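Local coordinates for DNA mismatch repair protein PMS1 (Saccharomyces cerevisiae, PDB 3H4L) that takes part in DNA mismatch repair and binds ATP, probably hydrolysing it, through an N-terminal ATPase domain of the GHKL type, at residues I12-R16 with D128-H132; Y71-A75 with D123-Y127; V113-T117 with R141-T145. All blocks are in the same frame, centred on the assembly; numbering follows the deposited sequence.

Interaction 1 (I12-R16 with D128-H132); sequences IDVHR and DMVGH
His15 and Met129 make the one hydrogen bond between helix 11-22 and the turn 128-132. The imidazole NE2 donates to the backbone O of Met129 at 2.7 Å, and the acceptor lies almost exactly in the ring plane, so the ring meets it edge-on. CG of His15 stands anti to the backbone N (chi1 164°), which carries the ring off the helix toward the turn. Histidine suits this place because its two nitrogens face two ways: while NE2 holds the turn, ND1 is hydrogen-bonded to Lys77 NZ.

The apolar part belongs mainly to Met129, whose extended chain runs back to the helix and lays its methyl CE on the aliphatic stem of Arg16, 3.7 Å from CG. Val130 adds CG2 beside CD2 of the His15 ring, at 4.1 Å.

Asp13 fixes the end of Arg16 on the helix side: the Arg16 chain bends at chi3, and NH1 forms a salt bridge with OD1 of Asp13, 2.8 Å away. Across from it, Asp128 opens a type I turn that runs to Gly131, and its OD1, accepting from Val130 N, adds an Asx turn; His132 N binds the same oxygen from the opposite face of the carboxylate.

The contact thus sets the N-terminal helix 11-22 against the connection between strands 121-127 and 133-140, with Arg16 NE hydrogen-bonded to the backbone O of Asn155, which also touches Met129.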
loop_
_atom_site.group_PDB
_atom_site.type_symbol
_atom_site.label_atom_id
_atom_site.label_comp_id
_atom_site.label_asym_id
_atom_site.label_seq_id
_atom_site.Cartn_x
_atom_site.Cartn_y
_atom_site.Cartn_z
ATOM N N ILE B 12 23.038 -25.311 -17.507
ATOM C CA ILE B 12 22.546 -24.345 -16.528
ATOM C C ILE B 12 21.805 -23.226 -17.248
ATOM O O ILE B 12 20.758 -22.777 -16.790
ATOM C CB ILE B 12 23.705 -23.768 -15.655
ATOM C CG1 ILE B 12 24.251 -24.862 -14.741
ATOM C CG2 ILE B 12 23.209 -22.634 -14.783
ATOM C CD1 ILE B 12 25.236 -24.359 -13.697
ATOM N N ASP B 13 22.349 -22.797 -18.382
ATOM C CA ASP B 13 21.727 -21.743 -19.177
ATOM C C ASP B 13 20.354 -22.213 -19.633
ATOM O O ASP B 13 19.363 -21.505 -19.464
ATOM C CB ASP B 13 22.582 -21.419 -20.401
ATOM C CG ASP B 13 23.897 -20.787 -20.031
ATOM O OD1 ASP B 13 23.883 -19.651 -19.511
ATOM O OD2 ASP B 13 24.946 -21.428 -20.249
ATOM N N VAL B 14 20.306 -23.409 -20.211
ATOM C CA VAL B 14 19.050 -23.976 -20.676
ATOM C C VAL B 14 18.052 -23.914 -19.546
ATOM O O VAL B 14 16.895 -23.557 -19.751
ATOM C CB VAL B 14 19.192 -25.434 -21.064
ATOM C CG1 VAL B 14 17.857 -25.973 -21.484
ATOM C CG2 VAL B 14 20.191 -25.569 -22.172
ATOM N N HIS B 15 18.507 -24.272 -18.350
ATOM C CA HIS B 15 17.639 -24.255 -17.180
ATOM C C HIS B 15 17.238 -22.821 -16.856
ATOM O O HIS B 15 16.100 -22.560 -16.496
ATOM C CB HIS B 15 18.349 -24.919 -15.991
ATOM C CG HIS B 15 17.727 -24.622 -14.660
ATOM N ND1 HIS B 15 16.388 -24.820 -14.397
ATOM C CD2 HIS B 15 18.269 -24.138 -13.516
ATOM C CE1 HIS B 15 16.132 -24.468 -13.148
ATOM N NE2 HIS B 15 17.256 -24.050 -12.591
ATOM N N ARG B 16 18.171 -21.892 -17.021
ATOM C CA ARG B 16 17.920 -20.482 -16.739
ATOM C C ARG B 16 16.868 -19.898 -17.667
ATOM O O ARG B 16 15.898 -19.268 -17.229
ATOM C CB ARG B 16 19.211 -19.689 -16.901
ATOM C CG ARG B 16 19.254 -18.433 -16.064
ATOM C CD ARG B 16 20.499 -17.606 -16.335
ATOM N NE ARG B 16 20.317 -16.813 -17.536
ATOM C CZ ARG B 16 20.891 -17.074 -18.701
ATOM N NH1 ARG B 16 21.702 -18.116 -18.818
ATOM N NH2 ARG B 16 20.622 -16.302 -19.752
ATOM N N ASP B 128 19.504 -23.231 -4.113
ATOM C CA ASP B 128 20.293 -22.543 -5.106
ATOM C C ASP B 128 19.542 -22.557 -6.439
ATOM O O ASP B 128 18.411 -23.043 -6.536
ATOM C CB ASP B 128 21.678 -23.175 -5.251
ATOM C CG ASP B 128 21.624 -24.613 -5.709
ATOM O OD1 ASP B 128 20.584 -25.023 -6.263
ATOM O OD2 ASP B 128 22.634 -25.328 -5.529
ATOM N N MET B 129 20.188 -22.010 -7.456
ATOM C CA MET B 129 19.629 -21.892 -8.786
ATOM C C MET B 129 19.136 -23.202 -9.393
ATOM O O MET B 129 18.264 -23.212 -10.272
ATOM C CB MET B 129 20.691 -21.282 -9.698
ATOM C CG MET B 129 20.222 -21.053 -11.097
ATOM S SD MET B 129 21.492 -20.288 -12.094
ATOM C CE MET B 129 20.881 -20.723 -13.726
ATOM N N VAL B 130 19.690 -24.305 -8.904
ATOM C CA VAL B 130 19.380 -25.623 -9.437
ATOM C C VAL B 130 18.518 -26.533 -8.535
ATOM O O VAL B 130 18.333 -27.720 -8.822
ATOM C CB VAL B 130 20.743 -26.285 -9.865
ATOM C CG1 VAL B 130 21.062 -27.494 -9.010
ATOM C CG2 VAL B 130 20.730 -26.582 -11.367
ATOM N N GLY B 131 17.979 -25.974 -7.454
ATOM C CA GLY B 131 17.111 -26.751 -6.574
ATOM C C GLY B 131 17.731 -27.408 -5.353
ATOM O O GLY B 131 17.020 -27.943 -4.505
ATOM N N HIS B 132 19.056 -27.375 -5.269
ATOM C CA HIS B 132 19.776 -27.965 -4.156
ATOM C C HIS B 132 19.724 -27.058 -2.935
ATOM O O HIS B 132 19.772 -25.836 -3.052
ATOM C CB HIS B 132 21.229 -28.217 -4.561
ATOM C CG HIS B 132 22.127 -28.560 -3.414
ATOM N ND1 HIS B 132 21.902 -29.640 -2.587
ATOM C CD2 HIS B 132 23.271 -27.982 -2.974
ATOM C CE1 HIS B 132 22.868 -29.715 -1.691
ATOM N NE2 HIS B 132 23.712 -28.720 -1.904
#

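Interaction 2 (Y71-A75 with D123-Y127); sequences YEFLA and DKLEY. With ANP (phosphoaminophosphonic acid-adenylate ester), chain E.
Tyr71 and Asp123 both carry CG anti to their own carbonyl carbon (chi1 -74° and -64°), which brings the phenol to the carboxylate; Tyr127, with its CG placed in the same way, sends its ring from the strand toward the backbone of 71-75. Two tyrosine hydroxyls therefore cross the gap in opposite directions. OH of Tyr71 donates to OD2 of Asp123 at 2.6 Å, on the anti side of the carboxylate, whose plane is nearly perpendicular to the ring. OH of Tyr127 donates to the carbonyl O of Tyr71 at 3.1 Å, in the carbonyl plane and on a lone pair. Tyrosine suits both places: its ring fills buried apolar space while its hydroxyl reaches a polar partner at the far end.

Between these bonds lies Leu125. Its CD1 sits over one face of the Tyr71 ring, 3.7 Å from the centroid and 19° off the normal, a CH-pi contact. With an alanine here instead of Tyr71, the buried Asp123 carboxylate would probably be left without this donor, and a gap would open beside the Leu125 methyls. Ala75 lays its CB over a face of the Tyr127 ring, 4.3 Å from CD2, where a small side chain leaves room for the ring.

Leu74 faces two ways. Its CB packs against the hydroxyl of Tyr127 at 3.6 Å, whereas CD1 touches the ribose O4' of the bound ATP analogue, making this residue part of the nucleotide pocket.

The loop 71-75 thus lies between the nucleotide and strand 121-127, which is flanked in its sheet by strands 110-116 and 133-140; helix 101-107 packs on Leu74, Ala75 and Tyr127 through Leu102 and Cys106.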
loop_
_atom_site.group_PDB
_atom_site.type_symbol
_atom_site.label_atom_id
_atom_site.label_comp_id
_atom_site.label_asym_id
_atom_site.label_seq_id
_atom_site.Cartn_x
_atom_site.Cartn_y
_atom_site.Cartn_z
ATOM N N TYR B 71 11.574 -31.698 1.337
ATOM C CA TYR B 71 12.568 -30.623 1.298
ATOM C C TYR B 71 13.572 -30.789 0.170
ATOM O O TYR B 71 13.739 -29.916 -0.676
ATOM C CB TYR B 71 13.371 -30.575 2.605
ATOM C CG TYR B 71 12.661 -30.027 3.825
ATOM C CD1 TYR B 71 13.293 -30.027 5.072
ATOM C CD2 TYR B 71 11.361 -29.521 3.747
ATOM C CE1 TYR B 71 12.649 -29.542 6.209
ATOM C CE2 TYR B 71 10.709 -29.034 4.881
ATOM C CZ TYR B 71 11.362 -29.053 6.107
ATOM O OH TYR B 71 10.722 -28.608 7.241
ATOM N N GLU B 72 14.242 -31.928 0.173
ATOM C CA GLU B 72 15.287 -32.230 -0.790
ATOM C C GLU B 72 14.888 -32.306 -2.254
ATOM O O GLU B 72 15.721 -32.075 -3.130
ATOM C CB GLU B 72 15.957 -33.545 -0.395
ATOM C CG GLU B 72 17.448 -33.601 -0.674
ATOM C CD GLU B 72 18.094 -34.824 -0.042
ATOM O OE1 GLU B 72 18.003 -35.925 -0.633
ATOM O OE2 GLU B 72 18.672 -34.676 1.060
ATOM N N PHE B 73 13.628 -32.634 -2.523
ATOM C CA PHE B 73 13.166 -32.768 -3.899
ATOM C C PHE B 73 12.072 -31.778 -4.282
ATOM O O PHE B 73 11.445 -31.908 -5.329
ATOM C CB PHE B 73 12.661 -34.191 -4.128
ATOM C CG PHE B 73 13.544 -35.241 -3.532
ATOM C CD1 PHE B 73 13.409 -35.601 -2.192
ATOM C CD2 PHE B 73 14.535 -35.848 -4.294
ATOM C CE1 PHE B 73 14.260 -36.559 -1.616
ATOM C CE2 PHE B 73 15.389 -36.803 -3.732
ATOM C CZ PHE B 73 15.250 -37.158 -2.391
ATOM N N LEU B 74 11.856 -30.775 -3.447
ATOM C CA LEU B 74 10.812 -29.812 -3.723
ATOM C C LEU B 74 11.022 -28.971 -4.985
ATOM O O LEU B 74 10.108 -28.832 -5.790
ATOM C CB LEU B 74 10.628 -28.895 -2.517
ATOM C CG LEU B 74 9.282 -28.175 -2.511
ATOM C CD1 LEU B 74 8.183 -29.218 -2.477
ATOM C CD2 LEU B 74 9.179 -27.247 -1.309
ATOM N N ALA B 75 12.218 -28.427 -5.172
ATOM C CA ALA B 75 12.482 -27.581 -6.335
ATOM C C ALA B 75 13.406 -28.145 -7.423
ATOM O O ALA B 75 13.903 -27.396 -8.260
ATOM C CB ALA B 75 13.011 -26.226 -5.868
ATOM N N ASP B 123 11.613 -25.107 9.844
ATOM C CA ASP B 123 12.871 -25.065 9.118
ATOM C C ASP B 123 12.900 -23.911 8.124
ATOM O O ASP B 123 11.859 -23.452 7.645
ATOM C CB ASP B 123 13.086 -26.382 8.365
ATOM C CG ASP B 123 13.221 -27.567 9.293
ATOM O OD1 ASP B 123 14.252 -27.661 10.007
ATOM O OD2 ASP B 123 12.286 -28.397 9.306
ATOM N N LYS B 124 14.105 -23.438 7.835
ATOM C CA LYS B 124 14.305 -22.371 6.876
ATOM C C LYS B 124 15.201 -22.998 5.844
ATOM O O LYS B 124 16.275 -23.496 6.171
ATOM C CB LYS B 124 14.999 -21.181 7.518
ATOM C CG LYS B 124 15.312 -20.062 6.548
ATOM C CD LYS B 124 15.320 -18.733 7.268
ATOM C CE LYS B 124 16.280 -17.781 6.609
ATOM N NZ LYS B 124 17.631 -18.405 6.630
ATOM N N LEU B 125 14.746 -22.997 4.599
ATOM C CA LEU B 125 15.502 -23.600 3.513
ATOM C C LEU B 125 15.944 -22.586 2.464
ATOM O O LEU B 125 15.182 -21.704 2.079
ATOM C CB LEU B 125 14.651 -24.680 2.851
ATOM C CG LEU B 125 14.127 -25.763 3.795
ATOM C CD1 LEU B 125 12.916 -26.437 3.179
ATOM C CD2 LEU B 125 15.227 -26.771 4.079
ATOM N N GLU B 126 17.188 -22.709 2.026
ATOM C CA GLU B 126 17.731 -21.839 0.992
ATOM C C GLU B 126 18.036 -22.768 -0.179
ATOM O O GLU B 126 18.805 -23.722 -0.029
ATOM C CB GLU B 126 19.031 -21.184 1.456
ATOM C CG GLU B 126 18.902 -20.304 2.683
ATOM C CD GLU B 126 18.288 -18.945 2.385
ATOM O OE1 GLU B 126 18.041 -18.178 3.344
ATOM O OE2 GLU B 126 18.055 -18.638 1.194
ATOM N N TYR B 127 17.426 -22.520 -1.332
ATOM C CA TYR B 127 17.693 -23.354 -2.500
ATOM C C TYR B 127 18.514 -22.579 -3.511
ATOM O O TYR B 127 18.244 -21.400 -3.760
ATOM C CB TYR B 127 16.404 -23.774 -3.192
ATOM C CG TYR B 127 15.481 -24.619 -2.368
ATOM C CD1 TYR B 127 14.468 -24.041 -1.609
ATOM C CD2 TYR B 127 15.580 -26.002 -2.400
ATOM C CE1 TYR B 127 13.567 -24.828 -0.911
ATOM C CE2 TYR B 127 14.693 -26.793 -1.711
ATOM C CZ TYR B 127 13.685 -26.209 -0.970
ATOM O OH TYR B 127 12.800 -27.023 -0.298
HETATM P PG ANP E . 1.066 -26.522 -10.060
HETATM O O1G ANP E . 1.737 -25.299 -9.590
HETATM O O2G ANP E . -0.287 -26.639 -9.571
HETATM O O3G ANP E . 1.081 -26.724 -11.551
HETATM P PB ANP E . 2.559 -27.791 -7.975
HETATM O O1B ANP E . 2.772 -29.215 -7.593
HETATM O O2B ANP E . 1.866 -26.963 -7.004
HETATM N N3B ANP E . 1.896 -27.759 -9.433
HETATM P PA ANP E . 4.792 -25.960 -7.606
HETATM O O1A ANP E . 3.883 -24.832 -7.619
HETATM O O2A ANP E . 6.175 -25.816 -8.149
HETATM O O3A ANP E . 4.018 -27.214 -8.223
HETATM O "O5'" ANP E . 5.166 -26.357 -6.108
HETATM C "C5'" ANP E . 5.143 -27.705 -5.830
HETATM C "C4'" ANP E . 5.381 -28.394 -4.544
HETATM O "O4'" ANP E . 5.910 -27.483 -3.564
HETATM C "C3'" ANP E . 3.955 -28.672 -4.209
HETATM O "O3'" ANP E . 3.517 -29.862 -4.875
HETATM C "C2'" ANP E . 3.973 -28.674 -2.709
HETATM O "O2'" ANP E . 4.243 -30.001 -2.298
HETATM C "C1'" ANP E . 5.087 -27.617 -2.416
HETATM N N9 ANP E . 4.672 -26.223 -2.078
HETATM C C8 ANP E . 4.845 -25.022 -2.749
HETATM N N7 ANP E . 4.362 -23.958 -2.181
HETATM C C5 ANP E . 3.808 -24.468 -1.022
HETATM C C6 ANP E . 3.097 -23.892 0.100
HETATM N N6 ANP E . 2.855 -22.589 0.172
HETATM N N1 ANP E . 2.651 -24.698 1.148
HETATM C C2 ANP E . 2.880 -26.056 1.118
HETATM N N3 ANP E . 3.541 -26.697 0.111
HETATM C C4 ANP E . 3.971 -25.863 -0.933
#

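Interaction 3 (V113-T117 with R141-T145); sequences VITTT and RNKGT. With ANP (phosphoaminophosphonic acid-adenylate ester), chain E.
Thr115 faces Thr145 in an antiparallel non-hydrogen-bonded pair with CA atoms 4.4 Å apart, and the adjoining hydrogen-bonded pair, Thr116 with Gly144, is joined by a weak bond from Thr116 N to Gly144 O at 3.3 Å. The side chains of Thr115 and Thr145 run alongside each other on one face of the sheet, and OG1 of Thr115 donates to OG1 of Thr145 at 2.9 Å. Threonine suits both positions: the branched carbon favours a strand, and the hydroxyl supplies the polar contact. The methyl CG2 of Thr145 meets CG1 of Val113 at 3.8 Å.

On the face that carries Thr116, Arg141 folds back over its own turn. NE donates to Asn142 O at 2.8 Å and NH2 to Lys143 O at 3.1 Å, while CD packs on CG2 of Ile114. One guanidinium face covers Gly144, where a side chain would collide with NH2. Thr116 tucks CG2 against Asn142 O, its OG1 accepting from Ser118 N and donating to Lys121 O.

Thr145 also borders the adenine, OG1 lying 3.5 Å from N1, and its backbone N bonds Asp61 OD1. With Asp61 bonded to the nucleotide, this is the adenine end of the pocket in a GHKL (Bergerat-fold) ATPase domain.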
loop_
_atom_site.group_PDB
_atom_site.type_symbol
_atom_site.label_atom_id
_atom_site.label_comp_id
_atom_site.label_asym_id
_atom_site.label_seq_id
_atom_site.Cartn_x
_atom_site.Cartn_y
_atom_site.Cartn_z
ATOM N N VAL B 113 12.508 -20.739 1.747
ATOM C CA VAL B 113 11.265 -21.251 2.313
ATOM C C VAL B 113 11.386 -21.485 3.822
ATOM O O VAL B 113 12.428 -21.931 4.304
ATOM C CB VAL B 113 10.873 -22.593 1.647
ATOM C CG1 VAL B 113 9.623 -23.166 2.300
ATOM C CG2 VAL B 113 10.646 -22.387 0.160
ATOM N N ILE B 114 10.336 -21.151 4.565
ATOM C CA ILE B 114 10.304 -21.397 6.006
ATOM C C ILE B 114 8.989 -22.152 6.197
ATOM O O ILE B 114 7.911 -21.601 5.951
ATOM C CB ILE B 114 10.290 -20.093 6.833
ATOM C CG1 ILE B 114 11.593 -19.312 6.612
ATOM C CG2 ILE B 114 10.187 -20.440 8.301
ATOM C CD1 ILE B 114 11.649 -17.938 7.283
ATOM N N THR B 115 9.065 -23.410 6.622
ATOM C CA THR B 115 7.850 -24.210 6.754
ATOM C C THR B 115 7.743 -25.128 7.981
ATOM O O THR B 115 8.698 -25.313 8.731
ATOM C CB THR B 115 7.664 -25.073 5.474
ATOM O OG1 THR B 115 6.372 -25.694 5.481
ATOM C CG2 THR B 115 8.745 -26.153 5.401
ATOM N N THR B 116 6.559 -25.699 8.172
ATOM C CA THR B 116 6.328 -26.610 9.278
ATOM C C THR B 116 5.024 -27.397 9.195
ATOM O O THR B 116 3.946 -26.835 8.956
ATOM C CB THR B 116 6.323 -25.885 10.622
ATOM O OG1 THR B 116 6.164 -26.853 11.664
ATOM C CG2 THR B 116 5.162 -24.892 10.698
ATOM N N THR B 117 5.143 -28.704 9.409
ATOM C CA THR B 117 4.001 -29.608 9.410
ATOM C C THR B 117 3.828 -30.057 10.851
ATOM O O THR B 117 3.132 -31.035 11.138
ATOM C CB THR B 117 4.273 -30.847 8.568
ATOM O OG1 THR B 117 5.510 -31.438 8.990
ATOM C CG2 THR B 117 4.351 -30.475 7.096
ATOM N N ARG B 141 7.827 -21.253 13.813
ATOM C CA ARG B 141 6.749 -20.527 13.158
ATOM C C ARG B 141 5.466 -21.321 13.277
ATOM O O ARG B 141 5.501 -22.547 13.374
ATOM C CB ARG B 141 7.060 -20.234 11.683
ATOM C CG ARG B 141 7.090 -21.410 10.731
ATOM C CD ARG B 141 6.667 -20.924 9.336
ATOM N NE ARG B 141 5.209 -20.917 9.187
ATOM C CZ ARG B 141 4.520 -20.109 8.383
ATOM N NH1 ARG B 141 5.140 -19.210 7.636
ATOM N NH2 ARG B 141 3.200 -20.212 8.317
ATOM N N ASN B 142 4.334 -20.618 13.304
ATOM C CA ASN B 142 3.047 -21.288 13.411
ATOM C C ASN B 142 2.853 -22.151 12.169
ATOM O O ASN B 142 3.645 -22.075 11.216
ATOM C CB ASN B 142 1.914 -20.263 13.523
ATOM C CG ASN B 142 2.140 -19.261 14.643
ATOM O OD1 ASN B 142 2.659 -19.607 15.706
ATOM N ND2 ASN B 142 1.738 -18.012 14.413
ATOM N N LYS B 143 1.805 -22.969 12.175
ATOM C CA LYS B 143 1.523 -23.851 11.047
ATOM C C LYS B 143 1.514 -23.053 9.746
ATOM O O LYS B 143 1.049 -21.918 9.709
ATOM C CB LYS B 143 0.167 -24.535 11.233
ATOM C CG LYS B 143 -0.092 -25.690 10.266
ATOM C CD LYS B 143 -1.542 -26.164 10.330
ATOM C CE LYS B 143 -2.505 -25.049 9.917
ATOM N NZ LYS B 143 -3.933 -25.482 9.848
ATOM N N GLY B 144 2.039 -23.641 8.679
ATOM C CA GLY B 144 2.042 -22.929 7.415
ATOM C C GLY B 144 3.384 -22.852 6.721
ATOM O O GLY B 144 4.354 -23.517 7.107
ATOM N N THR B 145 3.443 -22.022 5.691
ATOM C CA THR B 145 4.662 -21.873 4.924
ATOM C C THR B 145 4.854 -20.433 4.484
ATOM O O THR B 145 3.881 -19.695 4.279
ATOM C CB THR B 145 4.606 -22.778 3.684
ATOM O OG1 THR B 145 4.384 -24.130 4.103
ATOM C CG2 THR B 145 5.896 -22.697 2.887
HETATM P PG ANP E . 1.066 -26.522 -10.060
HETATM O O1G ANP E . 1.737 -25.299 -9.590
HETATM O O2G ANP E . -0.287 -26.639 -9.571
HETATM O O3G ANP E . 1.081 -26.724 -11.551
HETATM P PB ANP E . 2.559 -27.791 -7.975
HETATM O O1B ANP E . 2.772 -29.215 -7.593
HETATM O O2B ANP E . 1.866 -26.963 -7.004
HETATM N N3B ANP E . 1.896 -27.759 -9.433
HETATM P PA ANP E . 4.792 -25.960 -7.606
HETATM O O1A ANP E . 3.883 -24.832 -7.619
HETATM O O2A ANP E . 6.175 -25.816 -8.149
HETATM O O3A ANP E . 4.018 -27.214 -8.223
HETATM O "O5'" ANP E . 5.166 -26.357 -6.108
HETATM C "C5'" ANP E . 5.143 -27.705 -5.830
HETATM C "C4'" ANP E . 5.381 -28.394 -4.544
HETATM O "O4'" ANP E . 5.910 -27.483 -3.564
HETATM C "C3'" ANP E . 3.955 -28.672 -4.209
HETATM O "O3'" ANP E . 3.517 -29.862 -4.875
HETATM C "C2'" ANP E . 3.973 -28.674 -2.709
HETATM O "O2'" ANP E . 4.243 -30.001 -2.298
HETATM C "C1'" ANP E . 5.087 -27.617 -2.416
HETATM N N9 ANP E . 4.672 -26.223 -2.078
HETATM C C8 ANP E . 4.845 -25.022 -2.749
HETATM N N7 ANP E . 4.362 -23.958 -2.181
HETATM C C5 ANP E . 3.808 -24.468 -1.022
HETATM C C6 ANP E . 3.097 -23.892 0.100
HETATM N N6 ANP E . 2.855 -22.589 0.172
HETATM N N1 ANP E . 2.651 -24.698 1.148
HETATM C C2 ANP E . 2.880 -26.056 1.118
HETATM N N3 ANP E . 3.541 -26.697 0.111
HETATM C C4 ANP E . 3.971 -25.863 -0.933
#

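Interaction 1 lies at the surface, interaction 2 is wholly buried, and interaction 3 is partly buried, between two inner strands of the eight-stranded sheet. Interactions 2 and 3 share neighbouring strands 121-127 and 110-116, their backbones probably hydrogen-bonded where Leu125 meets Val113 and Asp123 meets Thr115; both also touch the nucleotide, one at the ribose and the other at the adenine. The turn of interaction 1 follows strand 121-127 directly and packs lightly on interaction 2, but interaction 1 stays about 9 Å from interaction 3 at the nearest atoms. Chemistry follows place: a histidine-to-backbone bond with methionine packing outside, tyrosine hydroxyls and ring packing inside, and strand pairing with threonine hydroxyls in the sheet.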